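Local coordinates for D-aminopeptidase (Burkholderia sp. LK4, PDB 5TZB), which probably removes N-terminal beta-amino acid residues from peptides, as a beta-aminopeptidase of family S58 with the Ntn-hydrolase fold, at residues 76-81 and 311-316; 84-89 and 100-105; 111-116 and 217-222; 269-274 and 324-329. One frame throughout, in Å; residues are numbered along the deposited sequence.

Contact 1: 76-81 and 311-316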
loop_
_atom_site.group_PDB
_atom_site.type_symbol
_atom_site.label_atom_id
_atom_site.label_comp_id
_atom_site.label_asym_id
_atom_site.label_seq_id
_atom_site.Cartn_x
_atom_site.Cartn_y
_atom_site.Cartn_z
ATOM N N ALA C 76 -3.571 -30.973 -5.095
ATOM C CA ALA C 76 -4.531 -29.898 -4.899
ATOM C C ALA C 76 -3.947 -28.723 -4.104
ATOM O O ALA C 76 -3.376 -28.902 -3.034
ATOM C CB ALA C 76 -5.773 -30.438 -4.212
ATOM N N ALA C 77 -4.103 -27.517 -4.643
ATOM C CA ALA C 77 -3.587 -26.306 -4.008
ATOM C C ALA C 77 -4.207 -26.065 -2.630
ATOM O O ALA C 77 -3.524 -25.616 -1.697
ATOM C CB ALA C 77 -3.833 -25.096 -4.921
ATOM N N HIS C 78 -5.501 -26.359 -2.503
ATOM C CA HIS C 78 -6.194 -26.153 -1.241
ATOM C C HIS C 78 -5.487 -26.894 -0.102
ATOM O O HIS C 78 -5.403 -26.384 1.014
ATOM C CB HIS C 78 -7.667 -26.596 -1.321
ATOM C CG HIS C 78 -8.414 -26.398 -0.030
ATOM N ND1 HIS C 78 -8.948 -25.180 0.346
ATOM C CD2 HIS C 78 -8.673 -27.253 0.991
ATOM C CE1 HIS C 78 -9.515 -25.300 1.537
ATOM N NE2 HIS C 78 -9.362 -26.547 1.949
ATOM N N ASP C 79 -4.971 -28.088 -0.384
ATOM C CA ASP C 79 -4.395 -28.922 0.681
ATOM C C ASP C 79 -2.963 -28.572 1.014
ATOM O O ASP C 79 -2.458 -28.946 2.071
ATOM C CB ASP C 79 -4.470 -30.402 0.315
ATOM C CG ASP C 79 -5.885 -30.897 0.232
ATOM O OD1 ASP C 79 -6.739 -30.365 0.976
ATOM O OD2 ASP C 79 -6.144 -31.813 -0.574
ATOM N N SER C 80 -2.315 -27.838 0.119
ATOM C CA SER C 80 -0.948 -27.419 0.349
ATOM C C SER C 80 -0.732 -25.970 -0.082
ATOM O O SER C 80 -0.159 -25.710 -1.139
ATOM C CB SER C 80 0.023 -28.338 -0.391
ATOM O OG SER C 80 1.361 -28.062 0.008
ATOM N N PRO C 81 -1.178 -25.025 0.755
ATOM C CA PRO C 81 -1.070 -23.599 0.447
ATOM C C PRO C 81 0.358 -23.151 0.180
ATOM O O PRO C 81 1.287 -23.705 0.762
ATOM C CB PRO C 81 -1.605 -22.929 1.727
ATOM C CG PRO C 81 -2.481 -23.950 2.346
ATOM C CD PRO C 81 -1.810 -25.253 2.066
ATOM N N LEU C 311 1.708 -26.086 5.181
ATOM C CA LEU C 311 1.040 -24.911 5.732
ATOM C C LEU C 311 -0.403 -25.309 5.988
ATOM O O LEU C 311 -0.946 -26.152 5.271
ATOM C CB LEU C 311 1.143 -23.694 4.782
ATOM C CG LEU C 311 2.547 -23.169 4.441
ATOM C CD1 LEU C 311 2.494 -21.970 3.491
ATOM C CD2 LEU C 311 3.291 -22.784 5.721
ATOM N N PRO C 312 -1.027 -24.738 7.032
ATOM C CA PRO C 312 -2.372 -25.207 7.386
ATOM C C PRO C 312 -3.427 -24.784 6.373
ATOM O O PRO C 312 -3.534 -23.605 6.034
ATOM C CB PRO C 312 -2.647 -24.542 8.745
ATOM C CG PRO C 312 -1.349 -23.944 9.188
ATOM C CD PRO C 312 -0.544 -23.689 7.945
ATOM N N ALA C 313 -4.194 -25.754 5.898
ATOM C CA ALA C 313 -5.313 -25.477 5.018
ATOM C C ALA C 313 -6.421 -24.823 5.826
ATOM O O ALA C 313 -6.624 -25.154 6.992
ATOM C CB ALA C 313 -5.805 -26.755 4.346
ATOM N N ALA C 314 -7.128 -23.889 5.198
ATOM C CA ALA C 314 -8.218 -23.179 5.844
ATOM C C ALA C 314 -9.398 -24.112 6.034
ATOM O O ALA C 314 -9.857 -24.748 5.093
ATOM C CB ALA C 314 -8.632 -21.960 5.023
ATOM N N ASN C 315 -9.852 -24.214 7.278
ATOM C CA ASN C 315 -11.002 -25.023 7.659
ATOM C C ASN C 315 -11.578 -24.404 8.920
ATOM O O ASN C 315 -11.237 -24.811 10.032
ATOM C CB ASN C 315 -10.603 -26.480 7.886
ATOM C CG ASN C 315 -11.805 -27.391 8.104
ATOM O OD1 ASN C 315 -12.957 -26.970 7.974
ATOM N ND2 ASN C 315 -11.538 -28.642 8.478
ATOM N N TYR C 316 -12.421 -23.397 8.751
ATOM C CA TYR C 316 -12.847 -22.572 9.870
ATOM C C TYR C 316 -13.703 -23.330 10.871
ATOM O O TYR C 316 -14.597 -24.081 10.505
ATOM C CB TYR C 316 -13.560 -21.322 9.343
ATOM C CG TYR C 316 -12.590 -20.458 8.563
ATOM C CD1 TYR C 316 -11.829 -19.493 9.209
ATOM C CD2 TYR C 316 -12.372 -20.662 7.200
ATOM C CE1 TYR C 316 -10.913 -18.717 8.518
ATOM C CE2 TYR C 316 -11.454 -19.893 6.499
ATOM C CZ TYR C 316 -10.729 -18.918 7.167
ATOM O OH TYR C 316 -9.810 -18.147 6.496
HETATM O O HOH W 1 -6.195 -23.874 2.129
HETATM O O HOH W 2 -0.677 -28.341 4.194
HETATM O O HOH W 3 1.614 -25.965 2.448
#

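Contact 2: 84-89 and 100-105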
loop_
_atom_site.group_PDB
_atom_site.type_symbol
_atom_site.label_atom_id
_atom_site.label_comp_id
_atom_site.label_asym_id
_atom_site.label_seq_id
_atom_site.Cartn_x
_atom_site.Cartn_y
_atom_site.Cartn_z
ATOM N N ALA C 84 2.642 -16.341 -0.881
ATOM C CA ALA C 84 2.552 -15.596 -2.129
ATOM C C ALA C 84 2.433 -14.108 -1.864
ATOM O O ALA C 84 2.158 -13.687 -0.744
ATOM C CB ALA C 84 1.374 -16.093 -2.962
ATOM N N GLY C 85 2.644 -13.311 -2.908
ATOM C CA GLY C 85 2.528 -11.876 -2.790
ATOM C C GLY C 85 2.218 -11.298 -4.160
ATOM O O GLY C 85 2.441 -11.957 -5.187
ATOM N N VAL C 86 1.715 -10.066 -4.183
ATOM C CA VAL C 86 1.395 -9.410 -5.447
ATOM C C VAL C 86 2.059 -8.055 -5.545
ATOM O O VAL C 86 2.290 -7.394 -4.525
ATOM C CB VAL C 86 -0.116 -9.225 -5.634
ATOM C CG1 VAL C 86 -0.799 -10.560 -5.754
ATOM C CG2 VAL C 86 -0.718 -8.415 -4.481
ATOM N N HIS C 87 2.372 -7.640 -6.773
ATOM C CA HIS C 87 2.746 -6.258 -7.003
ATOM C C HIS C 87 2.055 -5.688 -8.237
ATOM O O HIS C 87 1.999 -6.331 -9.291
ATOM C CB HIS C 87 4.264 -6.069 -7.168
ATOM C CG HIS C 87 4.619 -4.643 -7.447
ATOM N ND1 HIS C 87 4.788 -3.711 -6.441
ATOM C CD2 HIS C 87 4.724 -3.956 -8.611
ATOM C CE1 HIS C 87 5.022 -2.526 -6.976
ATOM N NE2 HIS C 87 4.989 -2.645 -8.293
ATOM N N VAL C 88 1.559 -4.461 -8.107
ATOM C CA VAL C 88 0.898 -3.812 -9.227
ATOM C C VAL C 88 1.689 -2.600 -9.715
ATOM O O VAL C 88 1.807 -1.599 -9.017
ATOM C CB VAL C 88 -0.540 -3.357 -8.868
ATOM C CG1 VAL C 88 -1.138 -2.622 -10.059
ATOM C CG2 VAL C 88 -1.392 -4.547 -8.485
ATOM N N LEU C 89 2.256 -2.722 -10.912
ATOM C CA LEU C 89 2.932 -1.616 -11.567
ATOM C C LEU C 89 1.902 -0.642 -12.134
ATOM O O LEU C 89 2.114 0.564 -12.108
ATOM C CB LEU C 89 3.868 -2.136 -12.684
ATOM C CG LEU C 89 4.467 -1.180 -13.725
ATOM C CD1 LEU C 89 5.214 0.013 -13.109
ATOM C CD2 LEU C 89 5.415 -1.984 -14.641
ATOM N N TRP C 100 -6.859 -11.593 -0.344
ATOM C CA TRP C 100 -6.332 -12.473 0.705
ATOM C C TRP C 100 -4.845 -12.724 0.493
ATOM O O TRP C 100 -4.123 -12.946 1.449
ATOM C CB TRP C 100 -7.093 -13.795 0.749
ATOM C CG TRP C 100 -6.738 -14.709 1.939
ATOM C CD1 TRP C 100 -6.352 -16.023 1.870
ATOM C CD2 TRP C 100 -6.782 -14.383 3.347
ATOM N NE1 TRP C 100 -6.146 -16.529 3.138
ATOM C CE2 TRP C 100 -6.401 -15.546 4.060
ATOM C CE3 TRP C 100 -7.086 -13.224 4.070
ATOM C CZ2 TRP C 100 -6.342 -15.584 5.466
ATOM C CZ3 TRP C 100 -7.014 -13.260 5.468
ATOM C CH2 TRP C 100 -6.640 -14.436 6.146
ATOM N N ILE C 101 -4.379 -12.668 -0.754
ATOM C CA ILE C 101 -2.935 -12.723 -0.992
ATOM C C ILE C 101 -2.242 -11.509 -0.373
ATOM O O ILE C 101 -1.185 -11.649 0.244
ATOM C CB ILE C 101 -2.590 -12.798 -2.488
ATOM C CG1 ILE C 101 -3.207 -14.039 -3.122
ATOM C CG2 ILE C 101 -1.079 -12.825 -2.684
ATOM C CD1 ILE C 101 -2.467 -15.298 -2.801
ATOM N N ARG C 102 -2.816 -10.317 -0.541
ATOM C CA ARG C 102 -2.283 -9.118 0.124
ATOM C C ARG C 102 -2.298 -9.272 1.639
ATOM O O ARG C 102 -1.316 -8.955 2.329
ATOM C CB ARG C 102 -3.097 -7.860 -0.239
ATOM C CG ARG C 102 -2.817 -7.268 -1.595
ATOM C CD ARG C 102 -3.568 -5.957 -1.767
ATOM N NE ARG C 102 -3.130 -5.220 -2.960
ATOM C CZ ARG C 102 -3.718 -5.266 -4.154
ATOM N NH1 ARG C 102 -4.800 -6.015 -4.361
ATOM N NH2 ARG C 102 -3.217 -4.554 -5.155
ATOM N N GLU C 103 -3.423 -9.754 2.150
ATOM C CA GLU C 103 -3.646 -9.802 3.595
ATOM C C GLU C 103 -2.805 -10.899 4.271
ATOM O O GLU C 103 -2.047 -10.626 5.215
ATOM C CB GLU C 103 -5.136 -10.010 3.881
ATOM C CG GLU C 103 -5.513 -9.980 5.358
ATOM C CD GLU C 103 -5.426 -8.596 5.994
ATOM O OE1 GLU C 103 -5.870 -7.570 5.392
ATOM O OE2 GLU C 103 -4.922 -8.534 7.125
ATOM N N ALA C 104 -2.911 -12.125 3.771
ATOM C CA ALA C 104 -2.296 -13.253 4.472
ATOM C C ALA C 104 -1.228 -13.983 3.664
ATOM O O ALA C 104 -0.611 -14.927 4.161
ATOM C CB ALA C 104 -3.362 -14.221 4.906
ATOM N N GLY C 105 -1.046 -13.585 2.408
ATOM C CA GLY C 105 -0.027 -14.176 1.561
ATOM C C GLY C 105 -0.178 -15.676 1.342
ATOM O O GLY C 105 0.821 -16.400 1.278
HETATM O O HOH W 4 1.638 -11.158 0.559
#

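Contact 3: 111-116 and 217-222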
loop_
_atom_site.group_PDB
_atom_site.type_symbol
_atom_site.label_atom_id
_atom_site.label_comp_id
_atom_site.label_asym_id
_atom_site.label_seq_id
_atom_site.Cartn_x
_atom_site.Cartn_y
_atom_site.Cartn_z
ATOM N N ILE C 111 -4.096 -20.838 -10.375
ATOM C CA ILE C 111 -4.071 -19.539 -11.015
ATOM C C ILE C 111 -4.505 -19.691 -12.454
ATOM O O ILE C 111 -4.073 -20.619 -13.128
ATOM C CB ILE C 111 -2.660 -18.928 -11.002
ATOM C CG1 ILE C 111 -2.171 -18.762 -9.567
ATOM C CG2 ILE C 111 -2.629 -17.588 -11.746
ATOM C CD1 ILE C 111 -0.661 -18.581 -9.476
ATOM N N ALA C 112 -5.336 -18.772 -12.932
ATOM C CA ALA C 112 -5.774 -18.825 -14.313
ATOM C C ALA C 112 -5.597 -17.465 -15.000
ATOM O O ALA C 112 -5.708 -16.409 -14.369
ATOM C CB ALA C 112 -7.207 -19.302 -14.399
ATOM N N TYR C 113 -5.229 -17.520 -16.279
ATOM C CA TYR C 113 -5.188 -16.362 -17.163
ATOM C C TYR C 113 -6.305 -16.464 -18.196
ATOM O O TYR C 113 -6.500 -17.537 -18.765
ATOM C CB TYR C 113 -3.865 -16.287 -17.925
ATOM C CG TYR C 113 -2.591 -16.099 -17.138
ATOM C CD1 TYR C 113 -2.598 -15.764 -15.795
ATOM C CD2 TYR C 113 -1.361 -16.245 -17.772
ATOM C CE1 TYR C 113 -1.403 -15.588 -15.098
ATOM C CE2 TYR C 113 -0.175 -16.070 -17.094
ATOM C CZ TYR C 113 -0.198 -15.744 -15.765
ATOM O OH TYR C 113 0.999 -15.571 -15.109
ATOM N N THR C 114 -7.001 -15.368 -18.487
ATOM C CA THR C 114 -7.952 -15.373 -19.602
ATOM C C THR C 114 -8.139 -13.941 -20.137
ATOM O O THR C 114 -7.315 -13.085 -19.870
ATOM C CB THR C 114 -9.299 -15.998 -19.181
ATOM O OG1 THR C 114 -10.136 -16.184 -20.329
ATOM C CG2 THR C 114 -10.003 -15.148 -18.145
ATOM N N ASN C 115 -9.196 -13.679 -20.906
ATOM C CA ASN C 115 -9.461 -12.318 -21.379
ATOM C C ASN C 115 -10.308 -11.529 -20.375
ATOM O O ASN C 115 -10.907 -12.123 -19.481
ATOM C CB ASN C 115 -10.157 -12.338 -22.738
ATOM C CG ASN C 115 -11.576 -12.869 -22.654
ATOM O OD1 ASN C 115 -12.492 -12.155 -22.238
ATOM N ND2 ASN C 115 -11.772 -14.115 -23.068
ATOM N N THR C 116 -10.366 -10.205 -20.545
ATOM C CA THR C 116 -10.988 -9.306 -19.567
ATOM C C THR C 116 -12.458 -9.601 -19.258
ATOM O O THR C 116 -12.901 -9.418 -18.124
ATOM C CB THR C 116 -10.888 -7.827 -20.016
ATOM O OG1 THR C 116 -9.578 -7.570 -20.557
ATOM C CG2 THR C 116 -11.154 -6.899 -18.830
ATOM N N LEU C 217 5.812 -17.196 -15.797
ATOM C CA LEU C 217 4.893 -17.421 -16.910
ATOM C C LEU C 217 4.146 -16.113 -17.173
ATOM O O LEU C 217 3.479 -15.576 -16.281
ATOM C CB LEU C 217 3.905 -18.555 -16.600
ATOM C CG LEU C 217 2.942 -18.968 -17.724
ATOM C CD1 LEU C 217 3.681 -19.803 -18.730
ATOM C CD2 LEU C 217 1.746 -19.731 -17.175
ATOM N N VAL C 218 4.268 -15.574 -18.379
ATOM C CA VAL C 218 3.611 -14.300 -18.652
ATOM C C VAL C 218 2.549 -14.456 -19.728
ATOM O O VAL C 218 2.591 -15.385 -20.549
ATOM C CB VAL C 218 4.612 -13.215 -19.095
ATOM C CG1 VAL C 218 5.753 -13.112 -18.091
ATOM C CG2 VAL C 218 5.133 -13.520 -20.505
ATOM N N GLN C 219 1.574 -13.555 -19.686
ATOM C CA GLN C 219 0.642 -13.360 -20.786
ATOM C C GLN C 219 0.848 -11.920 -21.243
ATOM O O GLN C 219 0.372 -10.980 -20.602
ATOM C CB GLN C 219 -0.799 -13.633 -20.352
ATOM C CG GLN C 219 -1.843 -13.435 -21.429
ATOM C CD GLN C 219 -3.183 -14.015 -21.025
ATOM O OE1 GLN C 219 -3.317 -15.230 -20.873
ATOM N NE2 GLN C 219 -4.182 -13.149 -20.838
ATOM N N ALA C 220 1.618 -11.764 -22.321
ATOM C CA ALA C 220 2.111 -10.464 -22.766
ATOM C C ALA C 220 1.204 -9.864 -23.832
ATOM O O ALA C 220 0.998 -10.462 -24.896
ATOM C CB ALA C 220 3.547 -10.588 -23.296
ATOM N N ASN C 221 0.682 -8.678 -23.528
ATOM C CA ASN C 221 -0.282 -7.988 -24.374
ATOM C C ASN C 221 -0.091 -6.475 -24.312
ATOM O O ASN C 221 -1.058 -5.728 -24.328
ATOM C CB ASN C 221 -1.702 -8.355 -23.930
ATOM C CG ASN C 221 -2.767 -7.929 -24.925
ATOM O OD1 ASN C 221 -2.685 -8.236 -26.110
ATOM N ND2 ASN C 221 -3.779 -7.206 -24.435
ATOM N N TYR C 222 1.159 -6.028 -24.227
ATOM C CA TYR C 222 1.450 -4.618 -23.964
ATOM C C TYR C 222 2.395 -4.049 -25.028
ATOM O O TYR C 222 3.020 -4.796 -25.776
ATOM C CB TYR C 222 2.106 -4.455 -22.579
ATOM C CG TYR C 222 3.566 -4.830 -22.679
ATOM C CD1 TYR C 222 4.541 -3.859 -22.881
ATOM C CD2 TYR C 222 3.959 -6.161 -22.647
ATOM C CE1 TYR C 222 5.873 -4.206 -23.058
ATOM C CE2 TYR C 222 5.296 -6.524 -22.815
ATOM C CZ TYR C 222 6.248 -5.533 -23.016
ATOM O OH TYR C 222 7.580 -5.861 -23.183
#

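Contact 4: 269-274 and 324-329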
loop_
_atom_site.group_PDB
_atom_site.type_symbol
_atom_site.label_atom_id
_atom_site.label_comp_id
_atom_site.label_asym_id
_atom_site.label_seq_id
_atom_site.Cartn_x
_atom_site.Cartn_y
_atom_site.Cartn_z
ATOM N N PRO C 269 12.257 -20.997 0.057
ATOM C CA PRO C 269 11.295 -20.812 1.157
ATOM C C PRO C 269 11.069 -19.333 1.480
ATOM O O PRO C 269 11.697 -18.803 2.388
ATOM C CB PRO C 269 11.957 -21.536 2.331
ATOM C CG PRO C 269 13.441 -21.434 2.034
ATOM C CD PRO C 269 13.555 -21.523 0.525
ATOM N N LEU C 270 10.273 -18.650 0.663
ATOM C CA LEU C 270 9.983 -17.239 0.875
ATOM C C LEU C 270 8.724 -17.039 1.699
ATOM O O LEU C 270 7.701 -17.683 1.432
ATOM C CB LEU C 270 9.831 -16.514 -0.465
ATOM C CG LEU C 270 11.093 -16.409 -1.333
ATOM C CD1 LEU C 270 10.790 -15.600 -2.582
ATOM C CD2 LEU C 270 12.236 -15.789 -0.557
ATOM N N LEU C 271 8.799 -16.129 2.664
ATOM C CA LEU C 271 7.636 -15.690 3.447
ATOM C C LEU C 271 6.762 -14.743 2.612
ATOM O O LEU C 271 7.241 -14.218 1.597
ATOM C CB LEU C 271 8.096 -14.989 4.727
ATOM C CG LEU C 271 8.933 -15.835 5.686
ATOM C CD1 LEU C 271 9.308 -15.022 6.907
ATOM C CD2 LEU C 271 8.164 -17.095 6.073
ATOM N N PRO C 272 5.494 -14.511 3.040
ATOM C CA PRO C 272 4.604 -13.600 2.299
ATOM C C PRO C 272 5.257 -12.248 1.957
ATOM O O PRO C 272 5.214 -11.871 0.791
ATOM C CB PRO C 272 3.420 -13.422 3.256
ATOM C CG PRO C 272 3.329 -14.758 3.922
ATOM C CD PRO C 272 4.771 -15.200 4.125
ATOM N N HIS C 273 5.917 -11.582 2.901
ATOM C CA HIS C 273 6.494 -10.267 2.603
ATOM C C HIS C 273 7.628 -10.370 1.580
ATOM O O HIS C 273 7.881 -9.418 0.833
ATOM C CB HIS C 273 6.978 -9.571 3.887
ATOM C CG HIS C 273 8.345 -9.991 4.356
ATOM N ND1 HIS C 273 8.555 -11.111 5.129
ATOM C CD2 HIS C 273 9.554 -9.389 4.230
ATOM C CE1 HIS C 273 9.840 -11.203 5.437
ATOM N NE2 HIS C 273 10.470 -10.175 4.898
ATOM N N GLN C 274 8.278 -11.527 1.519
ATOM C CA GLN C 274 9.383 -11.749 0.573
ATOM C C GLN C 274 8.852 -12.052 -0.829
ATOM O O GLN C 274 9.505 -11.767 -1.835
ATOM C CB GLN C 274 10.288 -12.889 1.064
ATOM C CG GLN C 274 10.896 -12.636 2.442
ATOM C CD GLN C 274 11.867 -13.741 2.852
ATOM O OE1 GLN C 274 11.498 -14.913 2.899
ATOM N NE2 GLN C 274 13.104 -13.368 3.143
ATOM N N THR C 324 3.298 -22.750 13.566
ATOM C CA THR C 324 3.872 -23.599 12.535
ATOM C C THR C 324 5.324 -23.208 12.289
ATOM O O THR C 324 5.661 -22.016 12.229
ATOM C CB THR C 324 3.089 -23.498 11.203
ATOM O OG1 THR C 324 1.727 -23.902 11.422
ATOM C CG2 THR C 324 3.711 -24.384 10.128
ATOM N N GLY C 325 6.197 -24.198 12.165
ATOM C CA GLY C 325 7.577 -23.902 11.852
ATOM C C GLY C 325 7.725 -23.653 10.363
ATOM O O GLY C 325 7.372 -24.502 9.543
ATOM N N VAL C 326 8.290 -22.508 10.002
ATOM C CA VAL C 326 8.530 -22.238 8.594
ATOM C C VAL C 326 9.946 -21.729 8.432
ATOM O O VAL C 326 10.584 -21.360 9.408
ATOM C CB VAL C 326 7.522 -21.203 8.019
ATOM C CG1 VAL C 326 6.116 -21.778 8.034
ATOM C CG2 VAL C 326 7.588 -19.886 8.804
ATOM N N LYS C 327 10.429 -21.721 7.194
ATOM C CA LYS C 327 11.757 -21.233 6.866
ATOM C C LYS C 327 11.705 -19.932 6.087
ATOM O O LYS C 327 10.783 -19.705 5.312
ATOM C CB LYS C 327 12.526 -22.264 6.048
ATOM C CG LYS C 327 12.895 -23.500 6.819
ATOM C CD LYS C 327 13.691 -24.418 5.917
ATOM C CE LYS C 327 13.990 -25.728 6.613
ATOM N NZ LYS C 327 14.723 -26.630 5.682
ATOM N N MET C 328 12.723 -19.109 6.276
ATOM C CA MET C 328 12.826 -17.866 5.544
ATOM C C MET C 328 14.202 -17.752 4.896
ATOM O O MET C 328 15.234 -18.047 5.512
ATOM C CB MET C 328 12.539 -16.685 6.468
ATOM C CG MET C 328 13.732 -15.872 6.906
ATOM S SD MET C 328 13.225 -14.448 7.912
ATOM C CE MET C 328 12.586 -13.331 6.680
ATOM N N VAL C 329 14.207 -17.347 3.639
ATOM C CA VAL C 329 15.454 -17.071 2.948
ATOM C C VAL C 329 16.037 -15.852 3.643
ATOM O O VAL C 329 15.325 -14.881 3.884
ATOM C CB VAL C 329 15.234 -16.805 1.420
ATOM C CG1 VAL C 329 16.512 -16.276 0.741
ATOM C CG2 VAL C 329 14.740 -18.076 0.710
#

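Contact 1: 76-81 and 311-316
Pro81 and Leu311 meet where two connecting loops run side by side: one leads into strand 82-88, the other leaves strand 298-305 on its way to strand 323-329. From Leu311 to Ala314 the chain is in a polyproline II-like conformation, outside any sheet, and no direct hydrogen bond joins it to the single helix-like turn at residues 77-79. The tight part is the buried Pro81-Leu311 end. Leu311 O sits 3.4 Å from Pro81 CD, beside the proline ring, while Leu311 CD1 lies 3.5 Å from Pro81 O. With Leu311 CG anti to its carbonyl carbon (chi1 -61°), that branch is directed at the proline carbonyl, and Leu106 packs against both side chains. A water closes this end too, donating to Pro81 O at 2.8 Å and accepting from Leu311 N at 2.7 Å. Further along, the contact loosens: another water gives a hydrogen to His78 O and takes one from Ala314 N at 3.2 Å. Asp79 starts its side chain away from the other loop, and its OD1 forms a salt bridge with Arg137. Ala313 is the exception among these looser residues, its CB pressing on His78 O at 3.4 Å. The His78 imidazole presents an edge to the other loop: CE1 is 3.6 Å from Ala314 O, whereas NE2, buried here, finds no hydrogen-bond partner in the model.

Contact 2: 84-89 and 100-105
Ile101 lies across the backbone of Ala84 and Gly85, touching with both of its branches. Its CG2 methyl rests 3.7 Å from Gly85 CA and 3.8 Å from Val86 CG1. The longer branch ends with CD1 against Ala84 CB at 3.9 Å. Next to it, Val86 CG2 meets Arg102 CG at 3.7 Å, the two side chains crossing at about a right angle, and the same methyl lies over one face of the guanidinium, toward its rim. The arginine chain, extended from CG to NE, carries NH2 on to Val88 CG2 at 3.8 Å. These contacts seat helix 98-104 on strand 82-88, with segment axes 7.2 Å apart at closest approach and a crossing angle of -117°. The helix is the last leg of the excursion that leaves strand 82-88 and comes back to it: Gly105, with positive phi, ends the helical run, and strand 106-107 then pairs antiparallel with 82-88. At that corner Ala84 N donates to Gly105 O at 2.8 Å, and a water donates to both Ala84 O and Ile101 O. Beyond this shell, strand 298-305 flanks the strand through Leu302 and Phe304, and Arg102 NH1 forms a salt bridge with Glu99 of the second subunit.

Contact 3: 111-116 and 217-222
Leu217 takes the phenol of Tyr113: OH donates to Leu217 O at 2.7 Å, coming in 37° above the carbonyl plane. The oxygen lies at the edge of the tyrosine ring, and Leu217 CD2 touches the same ring at CE2, 4.1 Å away. The hydroxyl is also hydrogen-bonded to Thr263 OG1, which helps to fix the ring's far end. At Val218 the side chain turns the other way, onto Val262, leaving its carbonyl carbon 4.1 Å from Tyr113 CE2. Strands 111-115 and 217-220 point nearly the same way, 11° apart, but their axes stay 9.0 Å from each other. They belong to two sheets stacked face to face, consistent with the layered alpha-beta-beta-alpha core of Ntn hydrolases, so side chains span the gap in place of a backbone ladder. Gln219 supplies the second bridge. With CG anti to its backbone N (chi1 179°) and the chain extended beyond it, the residue slides past Tyr113 in the opposite direction. CB rests 3.7 Å from Tyr113 CD2, and OE1 comes as near as 3.2 Å to Tyr113 CB. The amide stands almost perpendicular to the ring. NE2 donates to Thr114 O at 3.3 Å, with the acceptor in the amide plane, and is hydrogen-bonded as well to Thr148 OG1.

Contact 4: 269-274 and 324-329
Pro269 faces Met328 just before helix 272-289 begins, with strand 323-329 running past. The backbones barely bond: Val329 N donates weakly to Pro269 O at 3.2 Å, and Met328 CA adds a CA-H...O contact to the same oxygen at 3.5 Å. Leu271 occupies the N-cap position of the helix, and its N donates to Gln274 OE1 at 3.0 Å. At 169°, this nearly straight bond uses a lone pair in the carbonyl plane; it is the half of a capping box that the N3 side chain makes, and the leucine at the N-cap has no polar side chain to return the other half. The other end of that amide crosses the contact, Gln274 NE2 donating to Val329 O at 2.8 Å and 163°. With CG anti to the carbonyl carbon (chi1 -59°) and the chain extended beyond, the side chain reaches out to the strand. Around it the packing is apolar. Leu270 CD2 meets Val329 CG2 at 3.6 Å, while Leu271 CD1 lies 3.7 Å from Met328 CB. The thioether bends back so that Met328 CE reaches the edge of the His273 ring, 3.7 Å from CE1; the side chain of His273 also lies about 3 Å from a calcium ion. The strand pairs antiparallel with one of the third subunit, forming a sheet across the interface. A single amide, bonded through oxygen and nitrogen, therefore ties the helix start to an interface strand and probably limits rotation of the Gln274 side chain.

In the fold
Contacts 1, 2 and 4 cluster on one side of the chain's centre, with centres about 14 to 17 Å apart. Contact 3 lies deeper, its centre about 25 Å from that of contact 1 and 27 Å from that of contact 4. Contacts 2 and 3 reach the same sheet through strands 82-88 and 213-220. Along the chain, the loop closed by contact 1 encloses contacts 2 and 3, while contact 4 alternates with it. Contact 4 also touches both neighbours: Val326 packs on Leu311, and Pro272 on Gly105. Contact 3 thus joins the two sheets of the core, whereas contact 1 joins two loops, contact 2 sets a helix end on strand 82-88, and contact 4 ties a helix start to strand 323-329, which pairs with another subunit.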